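Local atomic coordinates of beta-d-glucoside glucohydrolase (Hypocrea jecorina, PDB entry 3ZZ1), a protein that probably hydrolyses terminal, non-reducing beta-D-glucosyl residues, releasing beta-D-glucose in the breakdown of cellulose. Residues G6-G10 with A195-S199; E214-Q220 with N248-D252; T580-R586 with V619-G625. One frame throughout, in Å; residues are numbered along the deposited sequence. Where two conformers were deposited one is given.

In the fold
The three contacts follow one another along the chain, each closing before the next begins. Interactions 1 and 2 belong to the barrel-like N-terminal part of this family 3 glycoside hydrolase; their centres lie about 20 Å apart and their nearest atoms about 7 Å apart. Residues 195-199 and 248-252 each make backbone hydrogen bonds to strand 232-235, and side chains of both contacts also touch helix 282-298. Interaction 3 sits in the fibronectin type III-like sandwich near the C-terminus, its centre about 40 Å from that of interaction 1 and about 49 Å from that of interaction 2, and on the opposite side of the chain's centre from interaction 2. None of the three links barrel to sandwich.

Interaction 1. Residues G6-G10 with A195-S199; sequences GTPWG and ANVAS
Trp9 reaches across to Asn196 and Val197 with the rim of its indole. At the pyrrole end, CD1 of Trp9 comes to 3.0 Å from OD1 of Asn196, and the two side chains run past one another, pointing opposite ways, the amide plane turned 83° from the ring and so nearly perpendicular to it. NE1 of Trp9 is close to the same oxygen, but at an angle too poor for a hydrogen bond. At the benzo end the carbonyl oxygen of Val197 lies in the ring plane, 3.3 Å from CZ2 of Trp9, so the ring meets the backbone edge-on.

Two waters make the polar connections. One accepts from Trp9 N at 3.0 Å and donates to Asn196 OD1. The other donates to Val197 O at 2.8 Å and takes a weak bond from Trp9 NE1. With its CG swung opposite its own carbonyl carbon (chi1 -65°), Asn196 brings its amide group beside the indole, and chi2 puts OD1 near CD1.

Farther out, each backbone is fixed by a helix end. Thr7 is the N-cap of helix 8-20, its OG1 accepting from Gly10 N at 3.3 Å, which sets the first turn from which Trp9 projects. Asn196, with positive phi, is the C-prime residue of a Schellman motif that closes helix 178-194. Ala294 and Leu298 of helix 282-298, together with Pro230 and Pro604, also pack against the indole, while the Val197 side chain turns away from Trp9 toward Ile145, Ala155 and Ala157. Ser199 then starts strand 199-202, bonded to strand 154-160 beside it. A Schellman-terminated helix leading through a short turn into the next parallel strand is the alpha-to-beta connection of a TIM-barrel-type domain, covered here by the N-terminal helix.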
ATOM      1  N   GLY A   6      18.692  23.360  10.887  1.00 22.98           N
ATOM      2  CA  GLY A   6      19.706  22.320  10.708  1.00 22.44           C
ATOM      3  C   GLY A   6      19.151  20.988  10.228  1.00 21.91           C
ATOM      4  O   GLY A   6      19.853  19.973  10.247  1.00 22.02           O
ATOM      5  N   THR A   7      17.885  20.994   9.809  1.00 21.20           N
ATOM      6  CA  THR A   7      17.238  19.811   9.248  1.00 20.37           C
ATOM      7  C   THR A   7      16.804  20.110   7.811  1.00 19.84           C
ATOM      8  O   THR A   7      16.673  21.278   7.436  1.00 19.80           O
ATOM      9  CB  THR A   7      16.013  19.355  10.090  1.00 20.46           C
ATOM     10  OG1 THR A   7      14.976  20.344  10.021  1.00 20.51           O
ATOM     11  CG2 THR A   7      16.399  19.099  11.552  1.00 20.46           C
ATOM     12  N   PRO A   8      16.595  19.060   6.992  1.00 19.35           N
ATOM     13  CA  PRO A   8      16.176  19.294   5.610  1.00 18.94           C
ATOM     14  C   PRO A   8      14.950  20.219   5.470  1.00 18.35           C
ATOM     15  O   PRO A   8      14.964  21.114   4.626  1.00 18.41           O
ATOM     16  CB  PRO A   8      15.887  17.882   5.095  1.00 18.91           C
ATOM     17  CG  PRO A   8      16.860  17.031   5.851  1.00 19.15           C
ATOM     18  CD  PRO A   8      16.892  17.630   7.235  1.00 19.36           C
ATOM     19  N   TRP A   9      13.923  20.023   6.294  1.00 17.72           N
ATOM     20  CA  TRP A   9      12.726  20.880   6.258  1.00 17.07           C
ATOM     21  C   TRP A   9      12.999  22.304   6.739  1.00 16.87           C
ATOM     22  O   TRP A   9      12.390  23.257   6.246  1.00 16.52           O
ATOM     23  CB  TRP A   9      11.591  20.284   7.091  1.00 16.99           C
ATOM     24  CG  TRP A   9      10.658  19.361   6.348  1.00 16.55           C
ATOM     25  CD1 TRP A   9      10.447  18.043   6.609  1.00 16.03           C
ATOM     26  CD2 TRP A   9       9.792  19.696   5.248  1.00 15.95           C
ATOM     27  NE1 TRP A   9       9.510  17.529   5.744  1.00 15.99           N
ATOM     28  CE2 TRP A   9       9.094  18.519   4.896  1.00 15.50           C
ATOM     29  CE3 TRP A   9       9.540  20.872   4.529  1.00 15.22           C
ATOM     30  CZ2 TRP A   9       8.163  18.480   3.853  1.00 15.08           C
ATOM     31  CZ3 TRP A   9       8.613  20.830   3.485  1.00 15.45           C
ATOM     32  CH2 TRP A   9       7.938  19.640   3.160  1.00 15.20           C
ATOM     33  N   GLY A  10      13.901  22.436   7.711  1.00 16.60           N
ATOM     34  CA  GLY A  10      14.276  23.739   8.263  1.00 16.43           C
ATOM     35  C   GLY A  10      14.939  24.633   7.235  1.00 16.08           C
ATOM     36  O   GLY A  10      14.602  25.813   7.112  1.00 16.35           O
ATOM     37  N   ALA A 195       9.202  10.632   7.427  1.00 10.21           N
ATOM     38  CA  ALA A 195      10.060  10.356   6.277  1.00 10.35           C
ATOM     39  C   ALA A 195      10.229  11.605   5.420  1.00 10.33           C
ATOM     40  O   ALA A 195      10.809  11.546   4.339  1.00 10.45           O
ATOM     41  CB  ALA A 195       9.482   9.200   5.442  1.00 10.42           C
ATOM     42  N   ASN A 196       9.720  12.730   5.922  1.00 10.64           N
ATOM     43  CA  ASN A 196       9.737  14.025   5.232  1.00 10.61           C
ATOM     44  C   ASN A 196       8.922  14.049   3.942  1.00 10.52           C
ATOM     45  O   ASN A 196       9.321  14.694   2.973  1.00 10.93           O
ATOM     46  CB  ASN A 196      11.170  14.507   4.959  1.00 10.68           C
ATOM     47  CG  ASN A 196      11.944  14.797   6.230  1.00 10.77           C
ATOM     48  OD1 ASN A 196      11.385  15.257   7.227  1.00 10.94           O
ATOM     49  ND2 ASN A 196      13.243  14.531   6.196  1.00 10.81           N
ATOM     50  N   VAL A 197       7.774  13.368   3.931  1.00 10.08           N
ATOM     51  CA  VAL A 197       6.901  13.404   2.762  1.00  9.63           C
ATOM     52  C   VAL A 197       6.619  14.868   2.442  1.00  9.65           C
ATOM     53  O   VAL A 197       6.473  15.691   3.349  1.00  9.43           O
ATOM     54  CB  VAL A 197       5.594  12.564   2.944  1.00  9.73           C
ATOM     55  CG1 VAL A 197       4.580  13.262   3.861  1.00  9.44           C
ATOM     56  CG2 VAL A 197       4.964  12.234   1.588  1.00  9.22           C
ATOM     57  N   ALA A 198       6.599  15.185   1.152  1.00  9.64           N
ATOM     58  CA  ALA A 198       6.449  16.558   0.689  1.00  9.54           C
ATOM     59  C   ALA A 198       5.010  17.014   0.834  1.00  9.42           C
ATOM     60  O   ALA A 198       4.741  18.146   1.253  1.00  9.51           O
ATOM     61  CB  ALA A 198       6.884  16.666  -0.763  1.00  9.73           C
ATOM     62  N   SER A 199       4.093  16.110   0.501  1.00  9.06           N
ATOM     63  CA  SER A 199       2.678  16.428   0.447  0.50  8.98           C
ATOM     64  C   SER A 199       1.798  15.297   0.976  1.00  8.99           C
ATOM     65  O   SER A 199       2.228  14.142   1.073  1.00  8.50           O
ATOM     66  CB  SER A 199       2.279  16.769  -0.991  0.50  8.92           C
ATOM     67  OG  SER A 199       0.935  17.204  -1.058  0.50  9.22           O
TER
HETATM   68  O   HOH W   1      13.424  17.561   8.023  1.00 10.81           O
HETATM   69  O   HOH W   2       6.913  15.643   6.155  1.00 11.00           O

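Interaction 2. Residues E214-Q220 with N248-D252; sequences EDQYTLQ and NSGLD
Glu214 O is approached by two groups: Ser249 OG, 2.8 Å away, and NE2 of Gln245, which donates to it. The Ser249 hydroxyl also lies within bonding reach of Gln245 O, so which carbonyl receives its proton is not settled. With OG anti to its own carbonyl carbon (chi1 -70°), Ser249 points the hydroxyl at the turn leading into helix 216-226, where Asp215 is the N-cap, its OD1 accepting a weak capping bond from Tyr217 N.

Along that helix, Ser249 O rests against aliphatic carbon, 3.4 Å from CB of Gln220 and 3.7 Å from CB of Leu219. A bend at chi2 (62°) turns the Gln220 amide toward Gly250, and a water joins its OE1 (2.8 Å) to Asn248 O (2.7 Å), donating to both; the other end of that amide, NE2, has Asp225 as its partner. Gly250 takes the positive phi of a Schellman motif, turning the chain out of helix 244-249 beside Leu219.

The end of helix 244-249 is thus laid against the start of helix 216-226. Leu219 and Leu251 both pack on Val233 of strand 232-235, while Asp252 forms salt bridges with Lys224 and with Arg284 of helix 282-298.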
ATOM      1  N   GLU A 214     -11.781  19.852   4.486  1.00 15.34           N
ATOM      2  CA  GLU A 214     -12.339  21.016   5.192  1.00 15.80           C
ATOM      3  C   GLU A 214     -12.299  20.831   6.700  1.00 15.29           C
ATOM      4  O   GLU A 214     -12.869  21.625   7.443  1.00 15.29           O
ATOM      5  CB  GLU A 214     -13.798  21.228   4.788  1.00 16.11           C
ATOM      6  CG  GLU A 214     -13.965  21.520   3.339  1.00 18.14           C
ATOM      7  CD  GLU A 214     -15.352  21.950   2.972  1.00 20.26           C
ATOM      8  OE1 GLU A 214     -16.337  21.518   3.617  1.00 21.33           O
ATOM      9  OE2 GLU A 214     -15.444  22.726   2.006  1.00 22.35           O
ATOM     10  N   ASP A 215     -11.636  19.772   7.142  1.00 15.12           N
ATOM     11  CA  ASP A 215     -11.664  19.363   8.537  1.00 14.94           C
ATOM     12  C   ASP A 215     -10.485  19.969   9.288  1.00 14.40           C
ATOM     13  O   ASP A 215      -9.358  19.483   9.179  1.00 14.54           O
ATOM     14  CB  ASP A 215     -11.645  17.836   8.606  1.00 15.12           C
ATOM     15  CG  ASP A 215     -11.934  17.290   9.993  1.00 16.02           C
ATOM     16  OD1 ASP A 215     -11.882  18.035  10.991  1.00 17.39           O
ATOM     17  OD2 ASP A 215     -12.205  16.077  10.081  1.00 18.00           O
ATOM     18  N   GLN A 216     -10.761  21.024  10.055  1.00 13.91           N
ATOM     19  CA  GLN A 216      -9.726  21.726  10.808  0.50 13.61           C
ATOM     20  C   GLN A 216      -8.995  20.803  11.787  1.00 13.42           C
ATOM     21  O   GLN A 216      -7.765  20.854  11.891  1.00 13.24           O
ATOM     22  CB  GLN A 216     -10.309  22.944  11.532  0.50 13.62           C
ATOM     23  CG  GLN A 216      -9.262  23.901  12.087  0.50 13.99           C
ATOM     24  CD  GLN A 216      -9.873  25.129  12.728  0.50 14.84           C
ATOM     25  OE1 GLN A 216      -9.691  25.377  13.922  0.50 15.50           O
ATOM     26  NE2 GLN A 216     -10.610  25.904  11.939  0.50 15.06           N
ATOM     27  N   TYR A 217      -9.740  19.956  12.495  1.00 13.27           N
ATOM     28  CA  TYR A 217      -9.113  19.034  13.454  1.00 13.27           C
ATOM     29  C   TYR A 217      -8.066  18.110  12.805  1.00 13.08           C
ATOM     30  O   TYR A 217      -6.904  18.103  13.216  1.00 13.39           O
ATOM     31  CB  TYR A 217     -10.145  18.232  14.265  1.00 13.18           C
ATOM     32  CG  TYR A 217      -9.493  17.279  15.250  1.00 13.45           C
ATOM     33  CD1 TYR A 217      -8.835  17.760  16.385  1.00 12.71           C
ATOM     34  CD2 TYR A 217      -9.509  15.901  15.034  1.00 12.99           C
ATOM     35  CE1 TYR A 217      -8.213  16.897  17.281  1.00 12.62           C
ATOM     36  CE2 TYR A 217      -8.901  15.028  15.931  1.00 12.74           C
ATOM     37  CZ  TYR A 217      -8.252  15.533  17.053  1.00 12.97           C
ATOM     38  OH  TYR A 217      -7.634  14.672  17.942  1.00 12.27           O
ATOM     39  N   THR A 218      -8.464  17.354  11.785  1.00 12.97           N
ATOM     40  CA  THR A 218      -7.549  16.381  11.167  1.00 12.74           C
ATOM     41  C   THR A 218      -6.426  17.043  10.361  1.00 12.81           C
ATOM     42  O   THR A 218      -5.269  16.619  10.441  1.00 12.90           O
ATOM     43  CB  THR A 218      -8.291  15.334  10.295  1.00 12.66           C
ATOM     44  OG1 THR A 218      -9.080  15.997   9.306  1.00 12.21           O
ATOM     45  CG2 THR A 218      -9.195  14.457  11.152  1.00 12.44           C
ATOM     46  N   LEU A 219      -6.766  18.084   9.601  1.00 12.76           N
ATOM     47  CA  LEU A 219      -5.782  18.792   8.771  1.00 13.01           C
ATOM     48  C   LEU A 219      -4.824  19.664   9.582  1.00 12.79           C
ATOM     49  O   LEU A 219      -3.609  19.567   9.424  1.00 12.91           O
ATOM     50  CB  LEU A 219      -6.467  19.647   7.696  1.00 12.93           C
ATOM     51  CG  LEU A 219      -7.292  18.966   6.595  1.00 13.44           C
ATOM     52  CD1 LEU A 219      -7.894  20.027   5.680  1.00 13.47           C
ATOM     53  CD2 LEU A 219      -6.470  17.965   5.780  1.00 13.07           C
ATOM     54  N   GLN A 220      -5.369  20.523  10.436  1.00 12.67           N
ATOM     55  CA  GLN A 220      -4.536  21.477  11.161  1.00 12.73           C
ATOM     56  C   GLN A 220      -3.989  20.891  12.453  1.00 12.68           C
ATOM     57  O   GLN A 220      -2.777  20.845  12.645  1.00 12.73           O
ATOM     58  CB  GLN A 220      -5.290  22.788  11.431  1.00 12.70           C
ATOM     59  CG  GLN A 220      -4.425  23.898  12.027  1.00 12.67           C
ATOM     60  CD  GLN A 220      -3.294  24.322  11.100  1.00 12.68           C
ATOM     61  OE1 GLN A 220      -3.517  24.691   9.946  1.00 12.73           O
ATOM     62  NE2 GLN A 220      -2.070  24.264  11.604  1.00 12.71           N
ATOM     63  N   ASN A 248      -9.187  28.006   5.468  1.00 11.76           N
ATOM     64  CA  ASN A 248      -8.957  28.266   6.896  1.00 11.92           C
ATOM     65  C   ASN A 248      -8.762  27.015   7.761  1.00 12.06           C
ATOM     66  O   ASN A 248      -8.218  27.093   8.860  1.00 11.90           O
ATOM     67  CB  ASN A 248     -10.059  29.166   7.474  1.00 11.80           C
ATOM     68  CG  ASN A 248     -10.080  30.550   6.839  1.00 11.51           C
ATOM     69  OD1 ASN A 248     -11.140  31.174   6.718  1.00 11.88           O
ATOM     70  ND2 ASN A 248      -8.914  31.033   6.423  1.00  9.75           N
ATOM     71  N   SER A 249      -9.194  25.863   7.258  1.00 12.31           N
ATOM     72  CA  SER A 249      -9.010  24.603   7.977  1.00 12.40           C
ATOM     73  C   SER A 249      -7.599  24.033   7.825  1.00 12.46           C
ATOM     74  O   SER A 249      -7.190  23.173   8.606  1.00 12.86           O
ATOM     75  CB  SER A 249     -10.047  23.572   7.535  1.00 12.27           C
ATOM     76  OG  SER A 249     -11.334  23.934   7.995  1.00 12.49           O
ATOM     77  N   GLY A 250      -6.863  24.510   6.824  1.00 12.46           N
ATOM     78  CA  GLY A 250      -5.508  24.039   6.575  1.00 12.19           C
ATOM     79  C   GLY A 250      -5.247  23.425   5.209  1.00 12.36           C
ATOM     80  O   GLY A 250      -4.177  22.851   4.986  1.00 12.43           O
ATOM     81  N   LEU A 251      -6.210  23.536   4.291  1.00 12.33           N
ATOM     82  CA  LEU A 251      -5.982  23.143   2.894  1.00 11.96           C
ATOM     83  C   LEU A 251      -4.983  24.090   2.222  1.00 11.95           C
ATOM     84  O   LEU A 251      -5.040  25.305   2.427  1.00 11.95           O
ATOM     85  CB  LEU A 251      -7.290  23.112   2.101  1.00 11.95           C
ATOM     86  CG  LEU A 251      -7.198  22.629   0.648  1.00 11.87           C
ATOM     87  CD1 LEU A 251      -6.633  21.213   0.579  1.00 11.50           C
ATOM     88  CD2 LEU A 251      -8.551  22.705  -0.019  1.00 12.14           C
ATOM     89  N   ASP A 252      -4.083  23.524   1.418  1.00 11.71           N
ATOM     90  CA  ASP A 252      -3.000  24.281   0.791  1.00 11.71           C
ATOM     91  C   ASP A 252      -3.070  24.318  -0.731  1.00 11.85           C
ATOM     92  O   ASP A 252      -2.524  25.233  -1.349  1.00 11.94           O
ATOM     93  CB  ASP A 252      -1.641  23.710   1.210  1.00 11.89           C
ATOM     94  CG  ASP A 252      -1.417  23.766   2.705  1.00 11.60           C
ATOM     95  OD1 ASP A 252      -1.621  24.845   3.299  1.00 12.61           O
ATOM     96  OD2 ASP A 252      -1.025  22.734   3.286  1.00 10.21           O
TER
HETATM   97  O   HOH W   3      -6.059  25.853   9.931  1.00 28.31           O

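Interaction 3. Residues T580-R586 with V619-G625; sequences TKFNYSR and VDIANSG
Thr580 OG1 donates to Asn623 OD1 at 2.8 Å, just ahead of an antiparallel strand pair in the fibronectin type III-like beta-sandwich. Asn623 OD1 also accepts from Gly625 N at 2.9 Å, which closes an Asx turn at the end of strand 613-623; ND2 of Asn623 bonds to Val627 O and Leu659 O, and the amide is thereby fixed from both ends. Thr580 can reach OD1 because its hydroxyl stands opposite the backbone N (chi1 -169°).

Next, Lys581 O accepts from Ser624 N at 3.0 Å, the donor lying above the carbonyl plane. Phe582 pairs with Asn623 in a non-hydrogen-bonded position, and its CB meets CG2 of Ile621 at 3.9 Å. Asn583 and Ala622 follow as a hydrogen-bonded pair, with N to O bonds in both directions. Tyr584 sets its ring so that CG1 of Ile621 lies over one face, 4.5 Å from CD2 of the tyrosine, and its hydroxyl bonds to Glu631. Phe582, Tyr584 and Ile621 thus share the face that packs on strand 629-638 of the opposing sheet.

Ser585 and Asp620, on the other face, form the second hydrogen-bonded pair. At Arg586 it is the CG methylene, not the guanidinium, that meets the carboxylate: CG lies 3.7 Å from Asp620 OD2, and NE of Arg586 stays 5.4 Å from that oxygen.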
ATOM      1  N   THR A 580      11.335 -24.876   2.562  1.00 13.46           N
ATOM      2  CA  THR A 580      12.176 -25.356   3.653  1.00 13.71           C
ATOM      3  C   THR A 580      11.562 -24.981   5.009  1.00 13.95           C
ATOM      4  O   THR A 580      10.465 -24.406   5.058  1.00 13.97           O
ATOM      5  CB  THR A 580      13.643 -24.869   3.500  1.00 13.73           C
ATOM      6  OG1 THR A 580      14.481 -25.570   4.426  1.00 14.00           O
ATOM      7  CG2 THR A 580      13.774 -23.347   3.709  1.00 13.30           C
ATOM      8  N   LYS A 581      12.247 -25.332   6.096  1.00 13.91           N
ATOM      9  CA  LYS A 581      11.791 -24.997   7.449  1.00 14.28           C
ATOM     10  C   LYS A 581      12.833 -24.143   8.171  1.00 14.08           C
ATOM     11  O   LYS A 581      14.011 -24.192   7.843  1.00 14.09           O
ATOM     12  CB  LYS A 581      11.502 -26.265   8.265  1.00 14.51           C
ATOM     13  CG  LYS A 581      10.456 -27.200   7.667  1.00 16.19           C
ATOM     14  CD  LYS A 581       9.041 -26.612   7.733  1.00 19.03           C
ATOM     15  CE  LYS A 581       7.999 -27.631   7.274  1.00 20.07           C
ATOM     16  NZ  LYS A 581       8.046 -28.881   8.086  1.00 21.21           N
ATOM     17  N   PHE A 582      12.388 -23.366   9.153  1.00 13.95           N
ATOM     18  CA  PHE A 582      13.270 -22.489   9.911  1.00 14.00           C
ATOM     19  C   PHE A 582      12.993 -22.660  11.399  1.00 14.00           C
ATOM     20  O   PHE A 582      11.834 -22.787  11.804  1.00 13.90           O
ATOM     21  CB  PHE A 582      13.030 -21.022   9.526  1.00 13.82           C
ATOM     22  CG  PHE A 582      13.195 -20.735   8.056  1.00 14.56           C
ATOM     23  CD1 PHE A 582      14.449 -20.426   7.527  1.00 13.69           C
ATOM     24  CD2 PHE A 582      12.093 -20.763   7.199  1.00 14.77           C
ATOM     25  CE1 PHE A 582      14.603 -20.156   6.176  1.00 14.04           C
ATOM     26  CE2 PHE A 582      12.244 -20.489   5.838  1.00 14.67           C
ATOM     27  CZ  PHE A 582      13.502 -20.186   5.329  1.00 14.36           C
ATOM     28  N   ASN A 583      14.036 -22.680  12.223  1.00 14.17           N
ATOM     29  CA  ASN A 583      13.781 -22.543  13.656  1.00 14.52           C
ATOM     30  C   ASN A 583      14.410 -21.368  14.377  1.00 14.19           C
ATOM     31  O   ASN A 583      15.504 -20.904  14.031  1.00 14.09           O
ATOM     32  CB  ASN A 583      13.849 -23.850  14.473  1.00 15.04           C
ATOM     33  CG  ASN A 583      14.688 -24.912  13.838  1.00 16.49           C
ATOM     34  OD1 ASN A 583      15.906 -24.943  14.019  1.00 20.29           O
ATOM     35  ND2 ASN A 583      14.040 -25.833  13.129  1.00 15.76           N
ATOM     36  N   TYR A 584      13.664 -20.882  15.362  1.00 13.67           N
ATOM     37  CA  TYR A 584      13.988 -19.676  16.095  1.00 13.59           C
ATOM     38  C   TYR A 584      14.587 -20.063  17.438  1.00 13.38           C
ATOM     39  O   TYR A 584      14.103 -20.987  18.101  1.00 13.27           O
ATOM     40  CB  TYR A 584      12.715 -18.851  16.331  1.00 13.28           C
ATOM     41  CG  TYR A 584      12.031 -18.297  15.086  1.00 13.38           C
ATOM     42  CD1 TYR A 584      11.772 -19.104  13.967  1.00 12.80           C
ATOM     43  CD2 TYR A 584      11.609 -16.967  15.043  1.00 12.07           C
ATOM     44  CE1 TYR A 584      11.136 -18.588  12.834  1.00 12.20           C
ATOM     45  CE2 TYR A 584      10.973 -16.449  13.922  1.00 12.38           C
ATOM     46  CZ  TYR A 584      10.740 -17.261  12.825  1.00 12.10           C
ATOM     47  OH  TYR A 584      10.109 -16.734  11.725  1.00 12.25           O
ATOM     48  N   SER A 585      15.632 -19.353  17.841  1.00 13.24           N
ATOM     49  CA  SER A 585      16.238 -19.570  19.150  1.00 13.38           C
ATOM     50  C   SER A 585      16.832 -18.282  19.690  1.00 13.53           C
ATOM     51  O   SER A 585      16.982 -17.298  18.955  1.00 13.80           O
ATOM     52  CB  SER A 585      17.323 -20.648  19.070  1.00 13.17           C
ATOM     53  OG  SER A 585      18.341 -20.264  18.167  1.00 13.58           O
ATOM     54  N   ARG A 586      17.159 -18.298  20.980  1.00 13.73           N
ATOM     55  CA  ARG A 586      17.967 -17.253  21.611  1.00 13.86           C
ATOM     56  C   ARG A 586      17.286 -15.883  21.550  1.00 13.69           C
ATOM     57  O   ARG A 586      17.828 -14.932  20.987  1.00 13.54           O
ATOM     58  CB  ARG A 586      19.372 -17.203  20.980  1.00 13.99           C
ATOM     59  CG  ARG A 586      20.097 -18.561  20.905  1.00 14.69           C
ATOM     60  CD  ARG A 586      20.626 -18.989  22.272  1.00 16.31           C
ATOM     61  NE  ARG A 586      21.391 -20.234  22.219  1.00 17.98           N
ATOM     62  CZ  ARG A 586      20.914 -21.431  22.551  1.00 19.39           C
ATOM     63  NH1 ARG A 586      19.657 -21.569  22.960  1.00 19.45           N
ATOM     64  NH2 ARG A 586      21.695 -22.498  22.472  1.00 20.05           N
ATOM     65  N   VAL A 619      16.480 -12.347  17.698  1.00 16.46           N
ATOM     66  CA  VAL A 619      16.335 -13.807  17.628  1.00 16.49           C
ATOM     67  C   VAL A 619      17.283 -14.363  16.574  1.00 16.08           C
ATOM     68  O   VAL A 619      17.664 -13.654  15.642  1.00 15.98           O
ATOM     69  CB  VAL A 619      14.890 -14.276  17.260  1.00 16.52           C
ATOM     70  CG1 VAL A 619      13.961 -14.177  18.445  1.00 17.28           C
ATOM     71  CG2 VAL A 619      14.340 -13.515  16.045  1.00 16.75           C
ATOM     72  N   ASP A 620      17.656 -15.631  16.731  1.00 15.73           N
ATOM     73  CA  ASP A 620      18.429 -16.342  15.722  1.00 15.50           C
ATOM     74  C   ASP A 620      17.489 -17.168  14.863  1.00 15.15           C
ATOM     75  O   ASP A 620      16.523 -17.744  15.367  1.00 15.22           O
ATOM     76  CB  ASP A 620      19.469 -17.254  16.371  1.00 15.71           C
ATOM     77  CG  ASP A 620      20.584 -16.485  17.037  1.00 16.49           C
ATOM     78  OD1 ASP A 620      20.682 -15.258  16.810  1.00 18.04           O
ATOM     79  OD2 ASP A 620      21.370 -17.106  17.783  1.00 16.88           O
ATOM     80  N   ILE A 621      17.764 -17.206  13.565  1.00 14.40           N
ATOM     81  CA  ILE A 621      16.987 -18.027  12.648  1.00 14.01           C
ATOM     82  C   ILE A 621      17.932 -18.912  11.846  1.00 13.78           C
ATOM     83  O   ILE A 621      18.861 -18.415  11.203  1.00 13.79           O
ATOM     84  CB  ILE A 621      16.122 -17.174  11.697  1.00 13.94           C
ATOM     85  CG1 ILE A 621      15.240 -16.211  12.498  1.00 14.07           C
ATOM     86  CG2 ILE A 621      15.256 -18.064  10.810  1.00 13.52           C
ATOM     87  CD1 ILE A 621      14.865 -14.981  11.736  1.00 15.79           C
ATOM     88  N   ALA A 622      17.684 -20.218  11.898  1.00 13.32           N
ATOM     89  CA  ALA A 622      18.450 -21.195  11.137  1.00 13.14           C
ATOM     90  C   ALA A 622      17.555 -21.931  10.152  1.00 12.99           C
ATOM     91  O   ALA A 622      16.407 -22.259  10.468  1.00 12.73           O
ATOM     92  CB  ALA A 622      19.147 -22.188  12.075  1.00 13.14           C
ATOM     93  N   ASN A 623      18.082 -22.168   8.954  1.00 12.91           N
ATOM     94  CA  ASN A 623      17.413 -23.002   7.962  1.00 13.25           C
ATOM     95  C   ASN A 623      17.715 -24.460   8.289  1.00 13.47           C
ATOM     96  O   ASN A 623      18.828 -24.940   8.060  1.00 13.54           O
ATOM     97  CB  ASN A 623      17.876 -22.628   6.546  1.00 12.83           C
ATOM     98  CG  ASN A 623      17.282 -23.520   5.453  1.00 13.13           C
ATOM     99  OD1 ASN A 623      16.698 -24.579   5.717  1.00 14.07           O
ATOM    100  ND2 ASN A 623      17.441 -23.089   4.205  1.00 11.83           N
ATOM    101  N   SER A 624      16.720 -25.148   8.845  1.00 13.88           N
ATOM    102  CA  SER A 624      16.876 -26.539   9.276  1.00 14.26           C
ATOM    103  C   SER A 624      16.428 -27.550   8.222  1.00 14.57           C
ATOM    104  O   SER A 624      16.523 -28.762   8.439  1.00 14.76           O
ATOM    105  CB  SER A 624      16.112 -26.779  10.578  1.00 14.37           C
ATOM    106  OG  SER A 624      14.733 -26.492  10.415  1.00 14.58           O
ATOM    107  N   GLY A 625      15.948 -27.052   7.086  1.00 14.71           N
ATOM    108  CA  GLY A 625      15.423 -27.916   6.029  1.00 15.09           C
ATOM    109  C   GLY A 625      16.425 -28.261   4.946  1.00 15.29           C
ATOM    110  O   GLY A 625      17.638 -28.171   5.153  1.00 15.28           O
TER